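Local coordinates for arginine decarboxylase, A207R protein (Paramecium bursaria Chlorella virus 1, PDB 2NVA), which decarboxylates arginine to agmatine with the help of pyridoxal 5'-phosphate, as a viral member of the eukaryotic ornithine decarboxylase-like family, at residues 216-221 / 257-262; 29-34 / 62-67; 25-30 / 56-61. One frame throughout, in Å; residues are numbered along the deposited sequence.

Contact 1. Residues 216-221 / 257-262. With PL2 ((4-{[(4-{[amino(imino)methyl]amino}butyl)amino]methyl}-5-hydroxy-6-methylpyridin-3-yl)methyl dihydrogen phosphate), chain I.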
loop_
_atom_site.group_PDB
_atom_site.type_symbol
_atom_site.label_atom_id
_atom_site.label_comp_id
_atom_site.label_asym_id
_atom_site.label_seq_id
_atom_site.Cartn_x
_atom_site.Cartn_y
_atom_site.Cartn_z
ATOM N N GLY A 216 4.669 16.791 11.879
ATOM C CA GLY A 216 4.454 15.886 12.997
ATOM C C GLY A 216 3.312 16.239 13.932
ATOM O O GLY A 216 2.792 15.368 14.636
ATOM N N LEU A 217 2.924 17.511 13.951
ATOM C CA LEU A 217 1.919 17.985 14.908
ATOM C C LEU A 217 0.494 17.541 14.572
ATOM O O LEU A 217 0.081 17.547 13.396
ATOM C CB LEU A 217 1.963 19.512 15.022
ATOM C CG LEU A 217 3.276 20.149 15.460
ATOM C CD1 LEU A 217 3.120 21.665 15.391
ATOM C CD2 LEU A 217 3.674 19.726 16.864
ATOM N N HIS A 218 -0.242 17.136 15.605
ATOM C CA HIS A 218 -1.667 16.860 15.469
ATOM C C HIS A 218 -2.477 18.091 15.835
ATOM O O HIS A 218 -2.081 18.879 16.705
ATOM C CB HIS A 218 -2.094 15.755 16.428
ATOM C CG HIS A 218 -1.705 14.387 15.988
ATOM N ND1 HIS A 218 -0.506 13.809 16.345
ATOM C CD2 HIS A 218 -2.355 13.479 15.230
ATOM C CE1 HIS A 218 -0.435 12.596 15.827
ATOM N NE2 HIS A 218 -1.548 12.365 15.160
ATOM N N ALA A 219 -3.631 18.231 15.198
ATOM C CA ALA A 219 -4.617 19.185 15.663
ATOM C C ALA A 219 -5.526 18.450 16.654
ATOM O O ALA A 219 -6.603 18.001 16.288
ATOM C CB ALA A 219 -5.413 19.734 14.482
ATOM N N ASP A 220 -5.085 18.318 17.904
ATOM C CA ASP A 220 -5.840 17.575 18.919
ATOM C C ASP A 220 -6.945 18.443 19.519
ATOM O O ASP A 220 -6.665 19.451 20.152
ATOM C CB ASP A 220 -4.890 17.070 20.030
ATOM C CG ASP A 220 -4.052 15.877 19.584
ATOM O OD1 ASP A 220 -4.571 15.014 18.829
ATOM O OD2 ASP A 220 -2.865 15.793 19.973
ATOM N N ILE A 221 -8.191 18.029 19.332
ATOM C CA ILE A 221 -9.346 18.806 19.755
ATOM C C ILE A 221 -10.032 18.100 20.921
ATOM O O ILE A 221 -10.356 16.915 20.828
ATOM C CB ILE A 221 -10.347 18.927 18.588
ATOM C CG1 ILE A 221 -9.692 19.705 17.428
ATOM C CG2 ILE A 221 -11.671 19.616 19.059
ATOM C CD1 ILE A 221 -10.295 19.376 16.087
ATOM N N PHE A 257 -3.542 19.787 9.248
ATOM C CA PHE A 257 -4.658 20.278 8.432
ATOM C C PHE A 257 -5.497 19.175 7.810
ATOM O O PHE A 257 -6.708 19.324 7.673
ATOM C CB PHE A 257 -4.151 21.223 7.339
ATOM C CG PHE A 257 -3.481 22.448 7.876
ATOM C CD1 PHE A 257 -4.213 23.400 8.582
ATOM C CD2 PHE A 257 -2.123 22.659 7.686
ATOM C CE1 PHE A 257 -3.600 24.543 9.101
ATOM C CE2 PHE A 257 -1.496 23.799 8.205
ATOM C CZ PHE A 257 -2.246 24.746 8.911
ATOM N N ALA A 258 -4.847 18.079 7.421
ATOM C CA ALA A 258 -5.524 17.035 6.636
ATOM C C ALA A 258 -6.373 16.091 7.482
ATOM O O ALA A 258 -7.387 15.579 7.004
ATOM C CB ALA A 258 -4.512 16.256 5.792
ATOM N N GLU A 259 -5.968 15.841 8.727
ATOM C CA GLU A 259 -6.664 14.806 9.523
ATOM C C GLU A 259 -8.190 14.992 9.549
ATOM O O GLU A 259 -8.940 14.074 9.201
ATOM C CB GLU A 259 -6.116 14.727 10.949
ATOM C CG GLU A 259 -6.838 13.683 11.825
ATOM C CD GLU A 259 -6.235 13.522 13.217
ATOM O OE1 GLU A 259 -5.173 14.119 13.506
ATOM O OE2 GLU A 259 -6.824 12.773 14.039
ATOM N N HIS A 260 -8.637 16.179 9.946
ATOM C CA HIS A 260 -10.061 16.416 10.198
ATOM C C HIS A 260 -10.822 16.863 8.960
ATOM O O HIS A 260 -12.022 17.133 9.021
ATOM C CB HIS A 260 -10.224 17.454 11.317
ATOM C CG HIS A 260 -9.515 17.078 12.580
ATOM N ND1 HIS A 260 -9.815 15.931 13.287
ATOM C CD2 HIS A 260 -8.521 17.696 13.264
ATOM C CE1 HIS A 260 -9.027 15.852 14.347
ATOM N NE2 HIS A 260 -8.241 16.917 14.359
ATOM N N TYR A 261 -10.115 16.946 7.842
ATOM C CA TYR A 261 -10.713 17.394 6.594
ATOM C C TYR A 261 -11.861 16.499 6.109
ATOM O O TYR A 261 -12.837 16.982 5.528
ATOM C CB TYR A 261 -9.627 17.480 5.517
ATOM C CG TYR A 261 -10.104 17.887 4.123
ATOM C CD1 TYR A 261 -10.876 19.036 3.920
ATOM C CD2 TYR A 261 -9.721 17.145 2.992
ATOM C CE1 TYR A 261 -11.286 19.408 2.638
ATOM C CE2 TYR A 261 -10.113 17.500 1.727
ATOM C CZ TYR A 261 -10.893 18.640 1.542
ATOM O OH TYR A 261 -11.280 18.998 0.269
ATOM N N SER A 262 -11.714 15.194 6.328
ATOM C CA SER A 262 -12.617 14.201 5.758
ATOM C C SER A 262 -13.080 13.177 6.784
ATOM O O SER A 262 -12.394 12.920 7.766
ATOM C CB SER A 262 -11.928 13.449 4.610
ATOM O OG SER A 262 -11.470 14.346 3.610
HETATM N N1 PL2 I . 7.629 17.311 5.875
HETATM C C2 PL2 I . 8.367 16.256 5.491
HETATM C C2A PL2 I . 9.728 16.474 4.801
HETATM C C3 PL2 I . 7.871 14.968 5.735
HETATM O O3 PL2 I . 8.644 13.917 5.353
HETATM C C4 PL2 I . 6.632 14.760 6.373
HETATM C C4A PL2 I . 6.041 13.346 6.651
HETATM C C5 PL2 I . 5.921 15.918 6.748
HETATM C C6 PL2 I . 6.444 17.170 6.482
HETATM P P PL2 I . 3.043 15.298 9.321
HETATM N N PL2 I . 7.087 12.310 6.800
HETATM C CA PL2 I . 6.650 11.022 6.243
HETATM C CG PL2 I . 4.951 9.151 6.387
HETATM O OP2 PL2 I . 3.052 14.275 10.558
HETATM O OP3 PL2 I . 1.821 14.829 8.353
HETATM O OP1 PL2 I . 2.899 16.713 9.773
HETATM O OP4 PL2 I . 4.429 14.988 8.565
HETATM C C5M PL2 I . 4.556 15.807 7.456
HETATM C CB PL2 I . 5.339 10.540 6.899
HETATM C CD PL2 I . 3.656 8.648 7.068
HETATM N NE PL2 I . 3.326 7.355 6.428
HETATM C CZ PL2 I . 2.153 6.710 6.509
HETATM N NH2 PL2 I . 2.002 5.536 5.849
HETATM N NH1 PL2 I . 1.146 7.210 7.231
HETATM O O HOH W 1 -4.125 16.540 13.044
HETATM O O HOH W 2 -6.187 14.732 16.396
#
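The loop 216-221 passes residues 257-262, on and after the short helix 255-258, with its backbone nearest at Ala219 and Phe257, whose CA atoms are 7.3 Å apart, and a single direct hydrogen bond joins the two: His260 NE2 gives its proton to Ala219 O at 2.8 Å. The bond is nearly straight, 161° at the hydrogen, and lies in the carbonyl plane and close to the plane of the imidazole. At the other ring nitrogen, ND1 pairs with the hydroxyl of Ser349, so both nitrogens are used and the rotation of the ring is fixed. Ile221 CD1 sits over one face of the imidazole in a CH-pi contact, 3.9 Å from the ring centroid, while CG of Glu259 covers the opposite face near the rim. Ala219 CB lies 3.9 Å from His260 CD2.

Glu259 reaches across fully extended, with CG anti to the backbone N (chi1 179°). Its OE1 arrives at the edge of the His218 ring, 3.4 Å from CD2, with carboxylate and ring planes steeply inclined. Water 1 accepts from Ala219 N and donates to Glu259 OE1 at 2.7 Å. Asp220 OD2 forms a salt bridge with Arg182 and is also hydrogen-bonded to Tyr229.

The His260 side of the contact thus ties the loop to the segment after helix 255-258. The loop's start belongs to the phosphate site of the PLP-agmatine adduct PL2: Gly216 N donates to OP1 at 2.8 Å, beside the N-H groups of Gly254 and Arg255, at the C-terminal ends of the TIM-barrel strands.

Contact 2. Residues 29-34 / 62-67. With PL2 ((4-{[(4-{[amino(imino)methyl]amino}butyl)amino]methyl}-5-hydroxy-6-methylpyridin-3-yl)methyl dihydrogen phosphate), chain I.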
loop_
_atom_site.group_PDB
_atom_site.type_symbol
_atom_site.label_atom_id
_atom_site.label_comp_id
_atom_site.label_asym_id
_atom_site.label_seq_id
_atom_site.Cartn_x
_atom_site.Cartn_y
_atom_site.Cartn_z
ATOM N N ASP A 29 -10.917 27.014 9.047
ATOM C CA ASP A 29 -10.904 27.303 10.476
ATOM C C ASP A 29 -9.589 26.904 11.121
ATOM O O ASP A 29 -9.077 27.624 11.967
ATOM C CB ASP A 29 -12.083 26.619 11.180
ATOM C CG ASP A 29 -13.428 27.199 10.764
ATOM O OD1 ASP A 29 -14.454 26.543 11.045
ATOM O OD2 ASP A 29 -13.476 28.315 10.170
ATOM N N LEU A 30 -9.033 25.760 10.708
ATOM C CA LEU A 30 -7.762 25.302 11.250
ATOM C C LEU A 30 -6.585 26.152 10.787
ATOM O O LEU A 30 -5.612 26.297 11.531
ATOM C CB LEU A 30 -7.505 23.818 10.923
ATOM C CG LEU A 30 -8.319 22.817 11.763
ATOM C CD1 LEU A 30 -8.257 21.416 11.184
ATOM C CD2 LEU A 30 -7.830 22.807 13.224
ATOM N N ILE A 31 -6.657 26.686 9.568
ATOM C CA ILE A 31 -5.629 27.611 9.096
ATOM C C ILE A 31 -5.661 28.876 9.950
ATOM O O ILE A 31 -4.618 29.402 10.342
ATOM C CB ILE A 31 -5.788 27.937 7.602
ATOM C CG1 ILE A 31 -5.505 26.676 6.765
ATOM C CG2 ILE A 31 -4.857 29.112 7.200
ATOM C CD1 ILE A 31 -6.048 26.745 5.343
ATOM N N ASP A 32 -6.866 29.336 10.281
ATOM C CA ASP A 32 -7.006 30.488 11.170
ATOM C C ASP A 32 -6.447 30.206 12.558
ATOM O O ASP A 32 -5.846 31.089 13.166
ATOM C CB ASP A 32 -8.469 30.946 11.276
ATOM C CG ASP A 32 -8.987 31.550 9.977
ATOM O OD1 ASP A 32 -10.224 31.713 9.856
ATOM O OD2 ASP A 32 -8.175 31.851 9.075
ATOM N N GLN A 33 -6.646 28.978 13.040
ATOM C CA GLN A 33 -6.109 28.536 14.320
ATOM C C GLN A 33 -4.590 28.459 14.281
ATOM O O GLN A 33 -3.922 28.834 15.239
ATOM C CB GLN A 33 -6.688 27.182 14.720
ATOM C CG GLN A 33 -8.105 27.287 15.279
ATOM C CD GLN A 33 -8.148 28.101 16.563
ATOM O OE1 GLN A 33 -8.532 29.275 16.555
ATOM N NE2 GLN A 33 -7.736 27.488 17.678
ATOM N N TRP A 34 -4.051 27.964 13.173
ATOM C CA TRP A 34 -2.600 27.905 13.024
ATOM C C TRP A 34 -1.996 29.300 13.198
ATOM O O TRP A 34 -1.010 29.464 13.902
ATOM C CB TRP A 34 -2.199 27.333 11.662
ATOM C CG TRP A 34 -0.702 27.288 11.478
ATOM C CD1 TRP A 34 0.121 28.326 11.098
ATOM C CD2 TRP A 34 0.157 26.162 11.706
ATOM N NE1 TRP A 34 1.432 27.899 11.059
ATOM C CE2 TRP A 34 1.479 26.576 11.418
ATOM C CE3 TRP A 34 -0.067 24.830 12.092
ATOM C CZ2 TRP A 34 2.574 25.709 11.526
ATOM C CZ3 TRP A 34 1.023 23.972 12.199
ATOM C CH2 TRP A 34 2.323 24.416 11.928
ATOM N N LYS A 62 -5.976 30.628 1.157
ATOM C CA LYS A 62 -5.773 31.064 2.533
ATOM C C LYS A 62 -4.323 31.460 2.763
ATOM O O LYS A 62 -3.896 31.664 3.902
ATOM C CB LYS A 62 -6.216 29.988 3.523
ATOM C CG LYS A 62 -7.736 29.743 3.575
ATOM C CD LYS A 62 -8.492 30.851 4.302
ATOM C CE LYS A 62 -8.333 30.755 5.809
ATOM N NZ LYS A 62 -9.002 31.944 6.444
ATOM N N ASN A 63 -3.577 31.572 1.666
ATOM C CA ASN A 63 -2.173 32.002 1.688
ATOM C C ASN A 63 -1.221 31.027 2.378
ATOM O O ASN A 63 -0.160 31.411 2.856
ATOM C CB ASN A 63 -2.046 33.419 2.265
ATOM C CG ASN A 63 -2.620 34.464 1.347
ATOM O OD1 ASN A 63 -2.373 34.444 0.127
ATOM N ND2 ASN A 63 -3.400 35.399 1.909
ATOM N N VAL A 64 -1.612 29.762 2.422
ATOM C CA VAL A 64 -0.742 28.697 2.929
ATOM C C VAL A 64 0.216 28.305 1.806
ATOM O O VAL A 64 -0.183 28.315 0.638
ATOM C CB VAL A 64 -1.575 27.464 3.374
ATOM C CG1 VAL A 64 -0.677 26.308 3.849
ATOM C CG2 VAL A 64 -2.573 27.850 4.490
ATOM N N ASN A 65 1.467 27.993 2.157
ATOM C CA ASN A 65 2.462 27.589 1.168
ATOM C C ASN A 65 2.572 26.067 1.104
ATOM O O ASN A 65 1.750 25.385 1.698
ATOM C CB ASN A 65 3.801 28.267 1.455
ATOM C CG ASN A 65 3.756 29.759 1.212
ATOM O OD1 ASN A 65 2.826 30.275 0.588
ATOM N ND2 ASN A 65 4.776 30.465 1.691
ATOM N N PHE A 66 3.551 25.548 0.367
ATOM C CA PHE A 66 3.564 24.111 0.068
ATOM C C PHE A 66 4.916 23.455 0.220
ATOM O O PHE A 66 5.959 24.059 -0.062
ATOM C CB PHE A 66 2.976 23.851 -1.328
ATOM C CG PHE A 66 1.555 24.311 -1.451
ATOM C CD1 PHE A 66 0.511 23.468 -1.099
ATOM C CD2 PHE A 66 1.264 25.615 -1.839
ATOM C CE1 PHE A 66 -0.800 23.903 -1.169
ATOM C CE2 PHE A 66 -0.063 26.067 -1.913
ATOM C CZ PHE A 66 -1.084 25.209 -1.590
ATOM N N ASP A 67 4.860 22.228 0.726
ATOM C CA ASP A 67 5.996 21.316 0.786
ATOM C C ASP A 67 5.714 20.208 -0.216
ATOM O O ASP A 67 4.790 19.410 -0.025
ATOM C CB ASP A 67 6.155 20.765 2.219
ATOM C CG ASP A 67 6.851 19.422 2.275
ATOM O OD1 ASP A 67 6.643 18.692 3.271
ATOM O OD2 ASP A 67 7.591 19.053 1.322
HETATM N N1 PL2 I . 7.629 17.311 5.875
HETATM C C2 PL2 I . 8.367 16.256 5.491
HETATM C C2A PL2 I . 9.728 16.474 4.801
HETATM C C3 PL2 I . 7.871 14.968 5.735
HETATM O O3 PL2 I . 8.644 13.917 5.353
HETATM C C4 PL2 I . 6.632 14.760 6.373
HETATM C C4A PL2 I . 6.041 13.346 6.651
HETATM C C5 PL2 I . 5.921 15.918 6.748
HETATM C C6 PL2 I . 6.444 17.170 6.482
HETATM P P PL2 I . 3.043 15.298 9.321
HETATM N N PL2 I . 7.087 12.310 6.800
HETATM C CA PL2 I . 6.650 11.022 6.243
HETATM C CG PL2 I . 4.951 9.151 6.387
HETATM O OP2 PL2 I . 3.052 14.275 10.558
HETATM O OP3 PL2 I . 1.821 14.829 8.353
HETATM O OP1 PL2 I . 2.899 16.713 9.773
HETATM O OP4 PL2 I . 4.429 14.988 8.565
HETATM C C5M PL2 I . 4.556 15.807 7.456
HETATM C CB PL2 I . 5.339 10.540 6.899
HETATM C CD PL2 I . 3.656 8.648 7.068
HETATM N NE PL2 I . 3.326 7.355 6.428
HETATM C CZ PL2 I . 2.153 6.710 6.509
HETATM N NH2 PL2 I . 2.002 5.536 5.849
HETATM N NH1 PL2 I . 1.146 7.210 7.231
#
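Lys62 NZ and Asp32 OD2 form a salt bridge of 2.8 Å, the lysine meeting the syn side of the carboxylate and standing 21° out of its plane. The pair lies on the outside of the TIM barrel, where helix 24-37 packs against the turn that leads from helix 53-61 into strand 65-68. Lys62 gets there by bending at both chi2 and chi3, which carries its chain over Ile31 before the amine turns to Asp32. CE still lies 3.4 Å from Asp32 OD2.

Asn63, with positive phi, is the C-prime residue of a Schellman motif ending helix 53-61, and the reversal brings Val64 inward. Beneath the salt bridge Ile31 does the packing: its CD1 touches both Lys62 CB and Val64 CG2, and its CG2 meets Val64 CG2 at 3.8 Å. Met59 and Phe257 also touch Ile31.

The strand then runs on to the PLP-agmatine adduct PL2. Asp67, also salt-bridged to Lys48, has CG anti to the backbone N (chi1 155°), and its OD1 stands well out of the pyridine plane, just beyond the N1 end of the ring, 3.1 Å from N1.

Contact 3. Residues 25-30 / 56-61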
loop_
_atom_site.group_PDB
_atom_site.type_symbol
_atom_site.label_atom_id
_atom_site.label_comp_id
_atom_site.label_asym_id
_atom_site.label_seq_id
_atom_site.Cartn_x
_atom_site.Cartn_y
_atom_site.Cartn_z
ATOM N N LYS A 25 -14.267 24.093 4.875
ATOM C CA LYS A 25 -14.469 25.045 5.983
ATOM C C LYS A 25 -13.735 24.609 7.251
ATOM O O LYS A 25 -13.229 25.447 8.003
ATOM C CB LYS A 25 -15.959 25.220 6.282
ATOM C CG LYS A 25 -16.786 25.592 5.049
ATOM C CD LYS A 25 -16.616 27.051 4.652
ATOM C CE LYS A 25 -17.121 27.314 3.214
ATOM N NZ LYS A 25 -16.192 26.655 2.197
ATOM N N ILE A 26 -13.681 23.300 7.493
ATOM C CA ILE A 26 -12.913 22.785 8.617
ATOM C C ILE A 26 -11.452 23.205 8.504
ATOM O O ILE A 26 -10.857 23.689 9.469
ATOM C CB ILE A 26 -13.071 21.240 8.780
ATOM C CG1 ILE A 26 -14.427 20.929 9.430
ATOM C CG2 ILE A 26 -11.922 20.658 9.621
ATOM C CD1 ILE A 26 -14.679 19.422 9.664
ATOM N N VAL A 27 -10.884 23.043 7.316
ATOM C CA VAL A 27 -9.478 23.369 7.077
ATOM C C VAL A 27 -9.249 24.881 7.159
ATOM O O VAL A 27 -8.259 25.311 7.743
ATOM C CB VAL A 27 -9.004 22.802 5.733
ATOM C CG1 VAL A 27 -7.581 23.304 5.364
ATOM C CG2 VAL A 27 -9.032 21.278 5.801
ATOM N N GLU A 28 -10.176 25.670 6.605
ATOM C CA GLU A 28 -10.116 27.139 6.753
ATOM C C GLU A 28 -10.045 27.577 8.213
ATOM O O GLU A 28 -9.206 28.416 8.573
ATOM C CB GLU A 28 -11.297 27.821 6.052
ATOM C CG GLU A 28 -11.263 27.644 4.527
ATOM C CD GLU A 28 -12.482 28.220 3.834
ATOM O OE1 GLU A 28 -12.330 28.655 2.665
ATOM O OE2 GLU A 28 -13.584 28.244 4.449
ATOM N N ASP A 29 -10.917 27.014 9.047
ATOM C CA ASP A 29 -10.904 27.303 10.476
ATOM C C ASP A 29 -9.589 26.904 11.121
ATOM O O ASP A 29 -9.077 27.624 11.967
ATOM C CB ASP A 29 -12.083 26.619 11.180
ATOM C CG ASP A 29 -13.428 27.199 10.764
ATOM O OD1 ASP A 29 -14.454 26.543 11.045
ATOM O OD2 ASP A 29 -13.476 28.315 10.170
ATOM N N LEU A 30 -9.033 25.760 10.708
ATOM C CA LEU A 30 -7.762 25.302 11.250
ATOM C C LEU A 30 -6.585 26.152 10.787
ATOM O O LEU A 30 -5.612 26.297 11.531
ATOM C CB LEU A 30 -7.505 23.818 10.923
ATOM C CG LEU A 30 -8.319 22.817 11.763
ATOM C CD1 LEU A 30 -8.257 21.416 11.184
ATOM C CD2 LEU A 30 -7.830 22.807 13.224
ATOM N N LEU A 56 -6.128 21.534 -1.689
ATOM C CA LEU A 56 -4.984 22.317 -2.129
ATOM C C LEU A 56 -5.418 23.726 -2.539
ATOM O O LEU A 56 -4.729 24.695 -2.230
ATOM C CB LEU A 56 -4.256 21.623 -3.278
ATOM C CG LEU A 56 -3.630 20.250 -3.012
ATOM C CD1 LEU A 56 -2.975 19.723 -4.292
ATOM C CD2 LEU A 56 -2.619 20.279 -1.861
ATOM N N LYS A 57 -6.554 23.833 -3.224
ATOM C CA LYS A 57 -7.081 25.156 -3.599
ATOM C C LYS A 57 -7.451 25.976 -2.362
ATOM O O LYS A 57 -7.233 27.191 -2.321
ATOM C CB LYS A 57 -8.265 25.025 -4.567
ATOM C CG LYS A 57 -8.933 26.349 -4.997
ATOM C CD LYS A 57 -7.933 27.318 -5.632
ATOM C CE LYS A 57 -8.667 28.496 -6.289
ATOM N NZ LYS A 57 -7.732 29.647 -6.600
ATOM N N THR A 58 -8.019 25.308 -1.363
ATOM C CA THR A 58 -8.378 25.952 -0.103
ATOM C C THR A 58 -7.149 26.514 0.610
ATOM O O THR A 58 -7.176 27.638 1.114
ATOM C CB THR A 58 -9.118 24.973 0.821
ATOM O OG1 THR A 58 -10.294 24.494 0.152
ATOM C CG2 THR A 58 -9.529 25.651 2.122
ATOM N N MET A 59 -6.086 25.712 0.647
ATOM C CA MET A 59 -4.770 26.120 1.156
ATOM C C MET A 59 -4.280 27.358 0.395
ATOM O O MET A 59 -3.896 28.368 0.992
ATOM C CB MET A 59 -3.726 24.996 0.940
ATOM C CG MET A 59 -3.876 23.667 1.766
ATOM S SD MET A 59 -3.825 23.972 3.554
ATOM C CE MET A 59 -4.157 22.303 4.062
ATOM N N CYS A 60 -4.289 27.252 -0.933
ATOM C CA CYS A 60 -3.782 28.303 -1.813
ATOM C C CYS A 60 -4.451 29.649 -1.504
ATOM O O CYS A 60 -3.769 30.665 -1.321
ATOM C CB CYS A 60 -4.026 27.920 -3.272
ATOM S SG CYS A 60 -3.714 29.244 -4.469
ATOM N N ASP A 61 -5.784 29.635 -1.450
ATOM C CA ASP A 61 -6.585 30.838 -1.203
ATOM C C ASP A 61 -6.420 31.445 0.199
ATOM O O ASP A 61 -6.722 32.627 0.404
ATOM C CB ASP A 61 -8.073 30.525 -1.473
ATOM C CG ASP A 61 -8.359 30.265 -2.956
ATOM O OD1 ASP A 61 -7.499 30.588 -3.813
ATOM O OD2 ASP A 61 -9.449 29.728 -3.263
HETATM O O HOH W 3 -10.113 29.166 1.153
#
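Thr58 is the first residue of 56-61 to meet the neighbouring helix, and its CA is the nearest to that of Glu28. Its methyl CG2, anti to the backbone N, points across and touches Glu28 CG at 3.6 Å, the two side chains crossing at about a right angle. The threonine hydroxyl meanwhile turns back along its own helix to Val54 O, so the face offered to Glu28 is apolar. Beyond the methyl group, Glu28 runs on extended to water 3, which donates to its OE1 at 2.7 Å and, more weakly, to Thr58 O. Glu28 OE2 has a long salt bridge with Lys25 NZ, 3.8 Å, so the two carboxylate oxygens have different partners.

Met59 starts out directed away from helix 24-37, but a bend at chi2 (-59°) swings its methyl back, and CE comes to 3.8 Å from Val27 CG1. The methionine also touches Phe257 of helix 255-258, placing it in the hydrophobic layer between helices. Asp61 completes the walk on its own helix, where its OD1 uses the syn lone pair to take a salt bridge of 3.0 Å from Lys57 NZ, one turn back.

The axes of segments 25-30 and 56-61 approach to 9.9 Å at a crossing angle of -34°, both helices running in the same general direction. This is the roughly parallel packing of successive outer helices around a beta/alpha TIM barrel.

Overall arrangement
Following the chain from the N terminus, helix 24-37 is the first element to take part, and it serves two contacts. Contact 3 closes a loop through strand 41-46 by setting helix 53-61 beside it; contact 2 begins a little further along the same helix and closes on the turn and strand 65-68 that follow, so the two overlapping loops share Asp29 and Leu30 and cross. Contact 1 comes later in series, closing the span from the loop after strand 210-212 to residues 257-262. Phe257 lies where the three meet, against Trp34 and the backbone of Leu30. Contacts 1 and 2 reach PL2 from its phosphate and its pyridine nitrogen.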